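Local structure of uncharacterized protein (Methylibium petroleiphilum, 3PL0) at residues L16-L19 and R20-F24; P118-S121 and A122-A126. The protein is of unknown physiological role but probably acts as an iron-dependent dioxygenase with a cupin-type double-stranded beta-helix fold. All blocks are in the same frame, centred on the assembly; numbering follows the deposited sequence.

Contact 1 of 2, residues L16-L19 and R20-F24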
# COMPACT_ATOMS: atom_id res chain seq x y z
N LEU A 16 16.25 -6.93 -2.21
CA LEU A 16 16.49 -7.49 -0.88
C LEU A 16 17.63 -6.77 -0.15
O LEU A 16 17.50 -6.48 1.03
CB LEU A 16 16.78 -9.00 -0.96
CG LEU A 16 15.60 -9.94 -1.15
CD1 LEU A 16 16.10 -11.38 -1.29
CD2 LEU A 16 14.65 -9.86 0.03
N GLN A 17 18.73 -6.50 -0.84
CA GLN A 17 19.87 -5.86 -0.18
C GLN A 17 19.44 -4.47 0.29
O GLN A 17 19.79 -4.03 1.38
CB GLN A 17 21.08 -5.78 -1.11
CG GLN A 17 21.69 -7.15 -1.50
CD GLN A 17 22.74 -7.62 -0.56
OE1 GLN A 17 22.83 -7.16 0.59
NE2 GLN A 17 23.61 -8.51 -1.06
N ARG A 18 18.67 -3.79 -0.55
CA ARG A 18 18.19 -2.44 -0.24
C ARG A 18 17.28 -2.44 1.01
O ARG A 18 17.43 -1.63 1.90
CB ARG A 18 17.42 -1.87 -1.43
CG ARG A 18 18.29 -1.49 -2.64
CD ARG A 18 18.85 -0.04 -2.52
NE ARG A 18 19.14 0.51 -3.86
CZ ARG A 18 20.33 0.51 -4.44
NH1 ARG A 18 21.39 -0.05 -3.85
NH2 ARG A 18 20.45 1.01 -5.65
N LEU A 19 16.36 -3.39 1.07
CA LEU A 19 15.44 -3.49 2.19
C LEU A 19 16.17 -3.82 3.45
O LEU A 19 15.84 -3.29 4.50
CB LEU A 19 14.37 -4.55 1.93
CG LEU A 19 13.21 -4.08 1.05
CD1 LEU A 19 12.51 -5.28 0.42
CD2 LEU A 19 12.29 -3.20 1.90
N ARG A 20 17.17 -4.71 3.38
CA ARG A 20 17.99 -4.96 4.55
C ARG A 20 18.74 -3.70 4.98
O ARG A 20 18.83 -3.38 6.15
CB ARG A 20 19.04 -6.03 4.25
CG ARG A 20 19.92 -6.38 5.42
CD ARG A 20 19.10 -6.91 6.60
NE ARG A 20 20.00 -7.52 7.59
CZ ARG A 20 20.08 -7.18 8.88
NH1 ARG A 20 19.31 -6.25 9.40
NH2 ARG A 20 20.94 -7.82 9.66
N ALA A 21 19.37 -3.04 4.03
CA ALA A 21 20.26 -1.94 4.34
C ALA A 21 19.54 -0.64 4.77
O ALA A 21 20.00 0.04 5.70
CB ALA A 21 21.20 -1.66 3.13
N GLN A 22 18.47 -0.27 4.07
CA GLN A 22 17.80 0.99 4.33
C GLN A 22 16.30 0.87 4.67
O GLN A 22 15.64 1.88 4.92
CB GLN A 22 17.96 1.93 3.12
CG GLN A 22 17.35 1.44 1.80
CD GLN A 22 17.54 2.41 0.66
OE1 GLN A 22 18.54 3.15 0.62
NE2 GLN A 22 16.59 2.41 -0.29
N GLY A 23 15.75 -0.33 4.58
CA GLY A 23 14.41 -0.59 5.03
C GLY A 23 13.31 -0.25 4.03
O GLY A 23 12.12 -0.35 4.37
N PHE A 24 13.69 0.14 2.82
CA PHE A 24 12.68 0.33 1.76
C PHE A 24 13.36 0.21 0.41
O PHE A 24 14.59 0.27 0.31
CB PHE A 24 11.97 1.68 1.84
CG PHE A 24 12.81 2.86 1.38
CD1 PHE A 24 13.80 3.39 2.20
CD2 PHE A 24 12.64 3.40 0.13
CE1 PHE A 24 14.59 4.43 1.77
CE2 PHE A 24 13.45 4.46 -0.32
CZ PHE A 24 14.40 4.97 0.51
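Arg20 N and Ala21 N reach back to Leu16 O and Gln17 O, and Gln22 N makes the last strong one of these i to i+4 helical bonds, 2.8 Å from Arg18 O and almost straight at 168°. Beyond it the pattern frays: within this turn Gly23 N makes two weak bonds, the next i to i+4 one at 3.0 Å to Leu19 O and another at 3.4 Å to Arg18 O. Gly23 CA also lies 3.1 Å from Leu19 O in a C-H...O contact.

The polar side chains of Arg18 and Gln22 lie side by side. Gln22 CG sits between the backbone N and the carbonyl carbon (chi1 62°), close over Arg18 O at 3.1 Å, and from there the chain runs extended and turns its amide toward Phe24, two residues on. Gln22 NE2 gives a hydrogen bond of 3.0 Å to Phe24 O, which lies in the amide plane, although the donor stands above the plane of that carbonyl. The same NE2 rides over one face of the Phe24 ring, displaced toward its rim. With OE1 bonded to His3 N, both ends of the amide are held, which fixes its rotation. Arg18 runs in the same direction as Gln22, with Arg18 CD 4.0 Å from Gln22 NE2, while its guanidinium group goes on to a salt bridge with Asp5.

Apolar contact falls to Leu19. Its CD2 branch comes within 3.6 Å of Phe24 CA, folding the helix's buried side over the start of the next strand.

Gly23, with its positive phi of 84°, is where the chain leaves the helical path. The whole is a worked example of a glycine-terminated helix C-terminus, here turning helix 12-22 directly into strand 24-27 at the margin of the main antiparallel sheet.

Contact 2 of 2, residues P118-S121 and A122-A126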
# COMPACT_ATOMS: atom_id res chain seq x y z
N PRO A 118 -5.32 -12.81 -12.93
CA PRO A 118 -4.02 -13.41 -12.77
C PRO A 118 -3.02 -12.47 -12.15
O PRO A 118 -2.25 -12.90 -11.29
CB PRO A 118 -3.63 -13.80 -14.21
CG PRO A 118 -4.92 -14.00 -14.89
CD PRO A 118 -5.87 -13.05 -14.28
N SER A 119 -3.06 -11.18 -12.51
CA SER A 119 -2.12 -10.23 -11.97
C SER A 119 -2.29 -10.02 -10.47
O SER A 119 -1.32 -9.72 -9.78
CB SER A 119 -2.25 -8.88 -12.70
OG SER A 119 -3.57 -8.35 -12.58
N TRP A 120 -3.51 -10.12 -9.98
CA TRP A 120 -3.75 -9.96 -8.54
C TRP A 120 -2.95 -10.97 -7.72
O TRP A 120 -2.16 -10.60 -6.86
CB TRP A 120 -5.25 -10.07 -8.21
CG TRP A 120 -5.55 -9.85 -6.73
CD1 TRP A 120 -5.80 -10.81 -5.78
CD2 TRP A 120 -5.56 -8.59 -6.03
NE1 TRP A 120 -5.98 -10.22 -4.54
CE2 TRP A 120 -5.85 -8.86 -4.68
CE3 TRP A 120 -5.39 -7.26 -6.44
CZ2 TRP A 120 -5.96 -7.85 -3.72
CZ3 TRP A 120 -5.50 -6.25 -5.48
CH2 TRP A 120 -5.76 -6.54 -4.14
N SER A 121 -3.15 -12.27 -8.01
CA SER A 121 -2.34 -13.31 -7.33
C SER A 121 -0.84 -13.17 -7.57
O SER A 121 -0.06 -13.31 -6.63
CB SER A 121 -2.80 -14.71 -7.72
OG SER A 121 -4.08 -14.97 -7.16
N ALA A 122 -0.43 -12.86 -8.79
CA ALA A 122 0.98 -12.71 -9.13
C ALA A 122 1.62 -11.62 -8.24
O ALA A 122 2.70 -11.82 -7.68
CB ALA A 122 1.16 -12.37 -10.64
N LEU A 123 0.89 -10.52 -8.08
CA LEU A 123 1.31 -9.41 -7.25
C LEU A 123 1.46 -9.84 -5.78
O LEU A 123 2.53 -9.76 -5.23
CB LEU A 123 0.30 -8.27 -7.32
CG LEU A 123 0.69 -6.97 -6.57
CD1 LEU A 123 2.07 -6.38 -7.10
CD2 LEU A 123 -0.43 -5.97 -6.63
N LEU A 124 0.37 -10.29 -5.15
CA LEU A 124 0.45 -10.62 -3.74
C LEU A 124 1.48 -11.72 -3.42
O LEU A 124 2.15 -11.66 -2.40
CB LEU A 124 -0.90 -10.99 -3.14
CG LEU A 124 -1.81 -9.84 -2.75
CD1 LEU A 124 -2.13 -8.88 -3.96
CD2 LEU A 124 -3.10 -10.45 -2.11
N VAL A 125 1.57 -12.72 -4.28
CA VAL A 125 2.46 -13.84 -4.05
C VAL A 125 3.93 -13.43 -4.15
O VAL A 125 4.74 -13.77 -3.27
CB VAL A 125 2.14 -15.02 -4.99
CG1 VAL A 125 3.28 -16.10 -5.02
CG2 VAL A 125 0.81 -15.68 -4.57
N ALA A 126 4.29 -12.73 -5.22
CA ALA A 126 5.68 -12.36 -5.50
C ALA A 126 6.23 -11.49 -4.38
O ALA A 126 7.38 -11.68 -3.93
CB ALA A 126 5.82 -11.62 -6.87
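Ser119 O accepts a hydrogen bond from Leu123 N at 2.9 Å, with the donor tilted 30° from the carbonyl plane, and Leu123 CB also closes on this oxygen at 3.3 Å. Ser121 O repeats the theme two residues on: Val125 N binds it at 2.9 Å, and Val125 CG2 lies 3.3 Å from it. Pro118 O, before them, and Trp120 O, between them, receive Ala122 N and Leu124 N, so four successive bonds define the first turns of the helix. The Ser119 hydroxyl is engaged outside this stretch, with Ala42 O.

The side chains meet chiefly where Trp120 and Leu124 cross. Trp120 CG is anti to the backbone N (chi1 -178°), and this swings the indole out so that one face receives the leucine one turn later. Leu124 CD1 stands over the six-membered ring, 3.9 Å from its centroid and 17° off the normal, a CH-pi contact made by a methyl squarely over the face. The other branch, Leu124 CD2, reaches toward the pyrrole part and lies 3.8 Å from Trp120 NE1. Leu124 CD1 is at the same time 3.4 Å from Trp120 O, so a single methyl fills the angle between the indole and the Trp120 carbonyl.

The ring of Phe73 also meets the indole, while Leu241 of strand 237-246 touches Trp120 and Leu123, and Leu243 touches Leu123 and Leu124. An aromatic residue and a leucine spaced i, i+4 along one face of an alpha-helix are the motif, and here that face lies against a strand of the cupin-type beta-helix core.

In the fold
From the N terminus the chain first runs through helix 12-22, whose end is contact 1, and enters the main sheet at strand 24-27; Gly23 shares backbone hydrogen bonding with Asp213 of strand 209-213. Much later comes contact 2, at the start of helix 118-134. Both contacts are local turns of helix, so neither closes a long loop; they follow in series without nesting or crossing. Their centres are 22 Å apart, yet one helix relates them: its far end, at Leu130, Lys133 and Leu134, meets Leu16 and Leu19 of contact 1. Helix 29-36 touches contact 2 through Leu32, Leu35 and Thr36.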